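Adenylate kinase (Schistosoma mansoni, PDB 3UMF) probably catalyses, as an adenylate kinase, the reversible transfer of a phosphoryl group from ATP to AMP, giving two molecules of ADP. Local coordinates at residues Ala66-Gly71 with Glu77-Met82; Lys190-Asp195 with Asn208-Lys213. All blocks are in the same frame, centred on the assembly; numbering follows the deposited sequence.

Contact 1 of 2, residues Ala66-Gly71 with Glu77-Met82; sequences AEVQSG and ELKAMM
Val68 pushes its two methyls against the near side of helix 73-84; they share the backbone end of Lys79 and then diverge, CG1 along the lysine chain and CG2 toward Met82 and Leu78. Val68 CG1, anti to the backbone N (chi1 169°), lies 3.7 Å from Lys79 CD and 4.0 Å from Lys79 CB. The lysine chain passes the valine at about a right angle, extended as far as CE and bent only at its last torsion, so methylenes make the contact while the ammonium end leads away. Val68 CG2 is 4.1 Å from Met82 SD and 4.2 Å from Leu78 CB. The methionine comes in obliquely, its chain straight beyond CG, and presents sulfur to the methyl. One turn earlier in helix 73-84, Leu78 meets the stem of Glu67: Leu78 CD1 sits 3.7 Å from Glu67 CG, the two side chains again crossing near a right angle.

Helices 60-68 and 73-84 follow one another across a short connection and lie crosswise in the part that binds AMP in adenylate kinases, and Val68 and Lys79 mark the closest backbone approach, with their CA atoms 6.0 Å apart. Gly71, with positive phi (88°), is the first residue to depart from helical backbone angles on the way to the second helix.

Glu67 is bent at chi2 (55°), so its methylenes lie on Leu78 while the carboxylate swings back toward the connection, where OE2 is hydrogen-bonded to Ser72 OG. No hydrogen bond joins the two segments, and what meets between them is aliphatic carbon and the methionine sulfur. Leu78, the buried member, also touches Leu64, Val88 and Val92, and Met82 shares Leu64 with it, whereas Lys79 lies at the exposed margin.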
ATOM      1  N   ALA A  66     -10.038  -6.671  11.923  1.00 27.24           N
ATOM      2  CA  ALA A  66      -9.651  -7.695  12.888  1.00 32.64           C
ATOM      3  C   ALA A  66      -9.711  -7.167  14.319  1.00 30.21           C
ATOM      4  O   ALA A  66     -10.047  -7.905  15.241  1.00 29.78           O
ATOM      5  CB  ALA A  66      -8.261  -8.222  12.574  1.00 34.40           C
ATOM      6  N   GLU A  67      -9.390  -5.888  14.497  1.00 33.45           N
ATOM      7  CA  GLU A  67      -9.455  -5.269  15.819  1.00 34.93           C
ATOM      8  C   GLU A  67     -10.906  -5.129  16.283  1.00 29.36           C
ATOM      9  O   GLU A  67     -11.222  -5.393  17.442  1.00 28.59           O
ATOM     10  CB  GLU A  67      -8.748  -3.910  15.819  1.00 33.56           C
ATOM     11  CG  GLU A  67      -8.595  -3.287  17.199  1.00 42.93           C
ATOM     12  CD  GLU A  67      -7.899  -4.206  18.191  1.00 48.43           C
ATOM     13  OE1 GLU A  67      -6.857  -4.797  17.838  1.00 48.01           O
ATOM     14  OE2 GLU A  67      -8.398  -4.344  19.328  1.00 62.23           O
ATOM     15  N   VAL A  68     -11.785  -4.724  15.372  1.00 26.71           N
ATOM     16  CA  VAL A  68     -13.214  -4.648  15.660  1.00 31.66           C
ATOM     17  C   VAL A  68     -13.793  -6.022  16.028  1.00 37.93           C
ATOM     18  O   VAL A  68     -14.640  -6.129  16.915  1.00 43.08           O
ATOM     19  CB  VAL A  68     -13.995  -4.024  14.474  1.00 31.22           C
ATOM     20  CG1 VAL A  68     -15.498  -4.186  14.658  1.00 30.12           C
ATOM     21  CG2 VAL A  68     -13.634  -2.552  14.317  1.00 30.44           C
ATOM     22  N   GLN A  69     -13.321  -7.070  15.360  1.00 32.22           N
ATOM     23  CA  GLN A  69     -13.789  -8.432  15.633  1.00 35.39           C
ATOM     24  C   GLN A  69     -13.130  -9.057  16.869  1.00 37.02           C
ATOM     25  O   GLN A  69     -13.486 -10.163  17.272  1.00 38.17           O
ATOM     26  CB  GLN A  69     -13.547  -9.337  14.412  1.00 40.31           C
ATOM     27  CG  GLN A  69     -14.342  -8.977  13.162  1.00 43.60           C
ATOM     28  CD  GLN A  69     -13.867  -9.737  11.931  1.00 49.61           C
ATOM     29  OE1 GLN A  69     -12.742 -10.241  11.893  1.00 48.55           O
ATOM     30  NE2 GLN A  69     -14.725  -9.826  10.920  1.00 48.49           N
ATOM     31  N   SER A  70     -12.175  -8.350  17.470  1.00 36.16           N
ATOM     32  CA  SER A  70     -11.406  -8.891  18.595  1.00 36.94           C
ATOM     33  C   SER A  70     -12.193  -8.936  19.904  1.00 31.77           C
ATOM     34  O   SER A  70     -11.901  -9.749  20.781  1.00 35.03           O
ATOM     35  CB  SER A  70     -10.125  -8.085  18.808  1.00 37.33           C
ATOM     36  OG  SER A  70     -10.421  -6.798  19.320  1.00 38.82           O
ATOM     37  N   GLY A  71     -13.173  -8.049  20.040  1.00 32.61           N
ATOM     38  CA  GLY A  71     -13.958  -7.962  21.258  1.00 31.67           C
ATOM     39  C   GLY A  71     -13.350  -7.046  22.305  1.00 36.44           C
ATOM     40  O   GLY A  71     -13.929  -6.847  23.373  1.00 43.91           O
ATOM     41  N   GLU A  77     -14.571   0.771  20.517  1.00 37.86           N
ATOM     42  CA  GLU A  77     -14.501   2.210  20.302  1.00 39.46           C
ATOM     43  C   GLU A  77     -14.146   2.536  18.856  1.00 32.33           C
ATOM     44  O   GLU A  77     -14.626   3.529  18.306  1.00 30.62           O
ATOM     45  CB  GLU A  77     -13.514   2.869  21.265  1.00 46.56           C
ATOM     46  CG  GLU A  77     -13.432   4.381  21.113  1.00 59.84           C
ATOM     47  CD  GLU A  77     -14.798   5.050  21.130  1.00 68.42           C
ATOM     48  OE1 GLU A  77     -15.621   4.714  22.009  1.00 70.68           O
ATOM     49  OE2 GLU A  77     -15.055   5.912  20.263  1.00 69.57           O
ATOM     50  N   LEU A  78     -13.310   1.702  18.242  1.00 33.13           N
ATOM     51  CA  LEU A  78     -12.992   1.858  16.824  1.00 33.23           C
ATOM     52  C   LEU A  78     -14.255   1.762  15.985  1.00 30.82           C
ATOM     53  O   LEU A  78     -14.475   2.571  15.085  1.00 31.69           O
ATOM     54  CB  LEU A  78     -12.006   0.784  16.361  1.00 41.29           C
ATOM     55  CG  LEU A  78     -10.508   1.070  16.473  1.00 50.70           C
ATOM     56  CD1 LEU A  78      -9.715  -0.020  15.759  1.00 50.19           C
ATOM     57  CD2 LEU A  78     -10.175   2.441  15.908  1.00 50.39           C
ATOM     58  N   LYS A  79     -15.080   0.767  16.296  1.00 29.46           N
ATOM     59  CA  LYS A  79     -16.328   0.530  15.579  1.00 31.75           C
ATOM     60  C   LYS A  79     -17.283   1.715  15.716  1.00 33.54           C
ATOM     61  O   LYS A  79     -17.887   2.150  14.736  1.00 36.85           O
ATOM     62  CB  LYS A  79     -16.985  -0.757  16.089  1.00 40.65           C
ATOM     63  CG  LYS A  79     -18.209  -1.208  15.307  1.00 45.09           C
ATOM     64  CD  LYS A  79     -18.663  -2.590  15.759  1.00 50.35           C
ATOM     65  CE  LYS A  79     -19.913  -3.038  15.021  1.00 53.87           C
ATOM     66  NZ  LYS A  79     -21.068  -2.142  15.293  1.00 60.12           N
ATOM     67  N   ALA A  80     -17.403   2.242  16.932  1.00 36.00           N
ATOM     68  CA  ALA A  80     -18.257   3.398  17.183  1.00 38.75           C
ATOM     69  C   ALA A  80     -17.748   4.636  16.451  1.00 39.59           C
ATOM     70  O   ALA A  80     -18.540   5.435  15.952  1.00 41.68           O
ATOM     71  CB  ALA A  80     -18.367   3.668  18.677  1.00 42.23           C
ATOM     72  N   MET A  81     -16.426   4.788  16.388  1.00 39.67           N
ATOM     73  CA  MET A  81     -15.810   5.893  15.655  1.00 38.12           C
ATOM     74  C   MET A  81     -16.105   5.781  14.163  1.00 39.63           C
ATOM     75  O   MET A  81     -16.472   6.762  13.518  1.00 43.66           O
ATOM     76  CB  MET A  81     -14.297   5.913  15.885  1.00 36.13           C
ATOM     77  CG  MET A  81     -13.879   6.407  17.259  1.00 43.71           C
ATOM     78  SD  MET A  81     -12.176   5.967  17.668  1.00 63.46           S
ATOM     79  CE  MET A  81     -11.292   6.721  16.305  1.00 46.69           C
ATOM     80  N   MET A  82     -15.935   4.577  13.624  1.00 34.47           N
ATOM     81  CA  MET A  82     -16.221   4.308  12.220  1.00 40.08           C
ATOM     82  C   MET A  82     -17.681   4.597  11.892  1.00 41.61           C
ATOM     83  O   MET A  82     -17.991   5.168  10.847  1.00 44.13           O
ATOM     84  CB  MET A  82     -15.888   2.856  11.877  1.00 40.12           C
ATOM     85  CG  MET A  82     -14.408   2.516  11.922  1.00 36.70           C
ATOM     86  SD  MET A  82     -14.125   0.736  11.834  1.00 45.53           S
ATOM     87  CE  MET A  82     -12.336   0.676  11.859  1.00 32.16           C
TER

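Contact 2 of 2, residues Lys190-Asp195 with Asn208-Lys213; sequences KVITID and NHELQK
The final beta-alpha unit of the core brings Ile192, on the outermost strand 191-195 of the parallel sheet, against Glu210 and Leu211 of the C-terminal helix 200-212. The short axes run nearly antiparallel (164°) and approach to 9.6 Å, as expected for a helix laid back over the strand it follows. Ile192 does most of the work. Its CG2, anti to the backbone N, presses on Glu210 CB at 3.5 Å, while CD1 at the end of the other branch reaches Leu211 CD2 at 4.0 Å, the two side chains crossing at about a right angle. Further along the strand, Ile194 CD1 comes within 4.3 Å of Glu210 CG.

Glu210 thus gives its methylenes to the strand and its bent end to the helix surface. Lys213 NZ grips Glu210 OE1 from the syn side, a 2.8 Å salt bridge 18° out of the carboxylate plane. His209 ND1 donates to Glu210 OE2 over 3.2 Å, in its own ring plane but from above that of the carboxylate, and Lys206 forms a second salt bridge to OE2. With two lysines at hand, the carboxylate is probably kept ionised, its charge balanced locally beside an apolar seam.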
ATOM      1  N   LYS A 190      14.608   4.935  -3.538  1.00 32.48           N
ATOM      2  CA  LYS A 190      13.898   3.773  -2.997  1.00 29.53           C
ATOM      3  C   LYS A 190      12.556   3.519  -3.679  1.00 31.37           C
ATOM      4  O   LYS A 190      11.787   2.666  -3.235  1.00 32.22           O
ATOM      5  CB  LYS A 190      13.668   3.936  -1.489  1.00 32.07           C
ATOM      6  CG  LYS A 190      14.878   3.628  -0.623  1.00 38.75           C
ATOM      7  CD  LYS A 190      14.566   3.900   0.839  1.00 40.97           C
ATOM      8  CE  LYS A 190      15.325   2.961   1.758  1.00 45.27           C
ATOM      9  NZ  LYS A 190      15.021   3.233   3.191  1.00 43.65           N
ATOM     10  N   VAL A 191      12.268   4.257  -4.747  1.00 27.06           N
ATOM     11  CA  VAL A 191      11.003   4.083  -5.455  1.00 28.02           C
ATOM     12  C   VAL A 191      11.178   3.282  -6.738  1.00 32.98           C
ATOM     13  O   VAL A 191      11.999   3.623  -7.592  1.00 30.61           O
ATOM     14  CB  VAL A 191      10.340   5.441  -5.792  1.00 28.32           C
ATOM     15  CG1 VAL A 191       9.085   5.237  -6.640  1.00 27.49           C
ATOM     16  CG2 VAL A 191      10.003   6.188  -4.515  1.00 25.96           C
ATOM     17  N   ILE A 192      10.419   2.198  -6.852  1.00 26.06           N
ATOM     18  CA  ILE A 192      10.327   1.457  -8.101  1.00 27.39           C
ATOM     19  C   ILE A 192       9.100   1.948  -8.856  1.00 28.76           C
ATOM     20  O   ILE A 192       7.965   1.621  -8.499  1.00 30.08           O
ATOM     21  CB  ILE A 192      10.205  -0.055  -7.853  1.00 31.02           C
ATOM     22  CG1 ILE A 192      11.465  -0.582  -7.160  1.00 31.16           C
ATOM     23  CG2 ILE A 192       9.979  -0.795  -9.159  1.00 32.68           C
ATOM     24  CD1 ILE A 192      11.387  -2.042  -6.790  1.00 28.20           C
ATOM     25  N   THR A 193       9.325   2.753  -9.886  1.00 27.76           N
ATOM     26  CA  THR A 193       8.223   3.280 -10.679  1.00 30.06           C
ATOM     27  C   THR A 193       7.879   2.298 -11.789  1.00 31.41           C
ATOM     28  O   THR A 193       8.663   2.097 -12.719  1.00 26.70           O
ATOM     29  CB  THR A 193       8.560   4.664 -11.261  1.00 34.07           C
ATOM     30  OG1 THR A 193       8.797   5.579 -10.184  1.00 32.93           O
ATOM     31  CG2 THR A 193       7.412   5.184 -12.118  1.00 31.77           C
ATOM     32  N   ILE A 194       6.713   1.671 -11.677  1.00 28.50           N
ATOM     33  CA  ILE A 194       6.290   0.696 -12.669  1.00 23.26           C
ATOM     34  C   ILE A 194       5.306   1.331 -13.641  1.00 26.59           C
ATOM     35  O   ILE A 194       4.326   1.948 -13.229  1.00 24.70           O
ATOM     36  CB  ILE A 194       5.635  -0.545 -12.011  1.00 22.60           C
ATOM     37  CG1 ILE A 194       6.636  -1.251 -11.090  1.00 24.43           C
ATOM     38  CG2 ILE A 194       5.136  -1.519 -13.074  1.00 25.79           C
ATOM     39  CD1 ILE A 194       7.823  -1.868 -11.824  1.00 24.82           C
ATOM     40  N   ASP A 195       5.586   1.202 -14.933  1.00 26.29           N
ATOM     41  CA  ASP A 195       4.638   1.610 -15.962  1.00 28.82           C
ATOM     42  C   ASP A 195       3.543   0.545 -16.016  1.00 28.57           C
ATOM     43  O   ASP A 195       3.750  -0.550 -16.542  1.00 31.75           O
ATOM     44  CB  ASP A 195       5.348   1.730 -17.314  1.00 32.17           C
ATOM     45  CG  ASP A 195       4.424   2.188 -18.435  1.00 35.70           C
ATOM     46  OD1 ASP A 195       3.196   2.309 -18.219  1.00 33.27           O
ATOM     47  OD2 ASP A 195       4.931   2.416 -19.553  1.00 40.12           O
ATOM     48  N   ASN A 208       9.190  -7.933 -10.871  1.00 27.62           N
ATOM     49  CA  ASN A 208      10.146  -8.921 -10.379  1.00 28.85           C
ATOM     50  C   ASN A 208      11.577  -8.595 -10.785  1.00 28.79           C
ATOM     51  O   ASN A 208      12.514  -8.874 -10.040  1.00 27.05           O
ATOM     52  CB  ASN A 208       9.763 -10.328 -10.846  1.00 37.35           C
ATOM     53  CG  ASN A 208       8.460 -10.805 -10.236  1.00 45.07           C
ATOM     54  OD1 ASN A 208       8.028 -10.302  -9.198  1.00 45.24           O
ATOM     55  ND2 ASN A 208       7.831 -11.782 -10.873  1.00 50.04           N
ATOM     56  N   HIS A 209      11.739  -8.005 -11.966  1.00 30.64           N
ATOM     57  CA  HIS A 209      13.054  -7.596 -12.447  1.00 33.37           C
ATOM     58  C   HIS A 209      13.613  -6.469 -11.585  1.00 34.29           C
ATOM     59  O   HIS A 209      14.790  -6.469 -11.228  1.00 31.98           O
ATOM     60  CB  HIS A 209      12.975  -7.154 -13.912  1.00 32.18           C
ATOM     61  CG  HIS A 209      14.295  -6.758 -14.498  1.00 35.66           C
ATOM     62  ND1 HIS A 209      14.716  -5.448 -14.565  1.00 36.69           N
ATOM     63  CD2 HIS A 209      15.288  -7.500 -15.042  1.00 41.26           C
ATOM     64  CE1 HIS A 209      15.911  -5.400 -15.126  1.00 33.11           C
ATOM     65  NE2 HIS A 209      16.280  -6.631 -15.425  1.00 43.66           N
ATOM     66  N   GLU A 210      12.756  -5.517 -11.237  1.00 30.61           N
ATOM     67  CA  GLU A 210      13.173  -4.379 -10.424  1.00 27.00           C
ATOM     68  C   GLU A 210      13.422  -4.767  -8.965  1.00 27.63           C
ATOM     69  O   GLU A 210      14.361  -4.273  -8.344  1.00 27.92           O
ATOM     70  CB  GLU A 210      12.150  -3.246 -10.529  1.00 25.90           C
ATOM     71  CG  GLU A 210      12.028  -2.667 -11.928  1.00 21.35           C
ATOM     72  CD  GLU A 210      13.354  -2.156 -12.457  1.00 36.83           C
ATOM     73  OE1 GLU A 210      14.025  -1.387 -11.735  1.00 35.31           O
ATOM     74  OE2 GLU A 210      13.734  -2.523 -13.590  1.00 42.60           O
ATOM     75  N   LEU A 211      12.591  -5.659  -8.428  1.00 28.91           N
ATOM     76  CA  LEU A 211      12.746  -6.126  -7.048  1.00 31.99           C
ATOM     77  C   LEU A 211      14.073  -6.849  -6.817  1.00 32.27           C
ATOM     78  O   LEU A 211      14.569  -6.904  -5.691  1.00 31.34           O
ATOM     79  CB  LEU A 211      11.583  -7.033  -6.646  1.00 30.37           C
ATOM     80  CG  LEU A 211      10.290  -6.334  -6.227  1.00 30.23           C
ATOM     81  CD1 LEU A 211       9.188  -7.359  -5.989  1.00 27.32           C
ATOM     82  CD2 LEU A 211      10.523  -5.491  -4.979  1.00 28.74           C
ATOM     83  N   GLN A 212      14.636  -7.407  -7.884  1.00 30.47           N
ATOM     84  CA  GLN A 212      15.929  -8.080  -7.812  1.00 41.35           C
ATOM     85  C   GLN A 212      17.018  -7.106  -7.388  1.00 38.77           C
ATOM     86  O   GLN A 212      17.935  -7.468  -6.655  1.00 39.88           O
ATOM     87  CB  GLN A 212      16.285  -8.688  -9.171  1.00 51.91           C
ATOM     88  CG  GLN A 212      16.235 -10.204  -9.214  1.00 65.67           C
ATOM     89  CD  GLN A 212      16.501 -10.752 -10.603  1.00 77.42           C
ATOM     90  OE1 GLN A 212      17.407 -10.295 -11.303  1.00 82.69           O
ATOM     91  NE2 GLN A 212      15.704 -11.731 -11.015  1.00 79.23           N
ATOM     92  N   LYS A 213      16.902  -5.863  -7.848  1.00 36.30           N
ATOM     93  CA  LYS A 213      17.879  -4.825  -7.533  1.00 40.83           C
ATOM     94  C   LYS A 213      17.901  -4.487  -6.043  1.00 40.58           C
ATOM     95  O   LYS A 213      18.887  -3.957  -5.538  1.00 42.84           O
ATOM     96  CB  LYS A 213      17.606  -3.566  -8.362  1.00 39.85           C
ATOM     97  CG  LYS A 213      17.575  -3.801  -9.868  1.00 38.88           C
ATOM     98  CD  LYS A 213      17.322  -2.501 -10.618  1.00 42.13           C
ATOM     99  CE  LYS A 213      17.057  -2.747 -12.097  1.00 42.71           C
ATOM    100  NZ  LYS A 213      16.642  -1.498 -12.799  1.00 44.40           N
TER

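Overall arrangement
Contact 1 and contact 2 lie on opposite sides of the chain's centre, their own centres 36 Å apart and their nearest atoms about 25 Å apart, so neither touches the other. Contact 1 closes first along the chain, in the helix pair on the surface, 22 Å from the centre; contact 2 closes the far edge of the five-stranded core sheet near the C terminus, at 15 Å. At the middle of the sheet, strand 30-35 leads through the glycine-rich P-loop, the nucleotide phosphate-binding loop of this family, into helix 42-53. Contact 2 borders that helix directly, since Leu211 and Asn208 rest on Leu49, whereas contact 1 belongs to the part that in other adenylate kinases binds AMP.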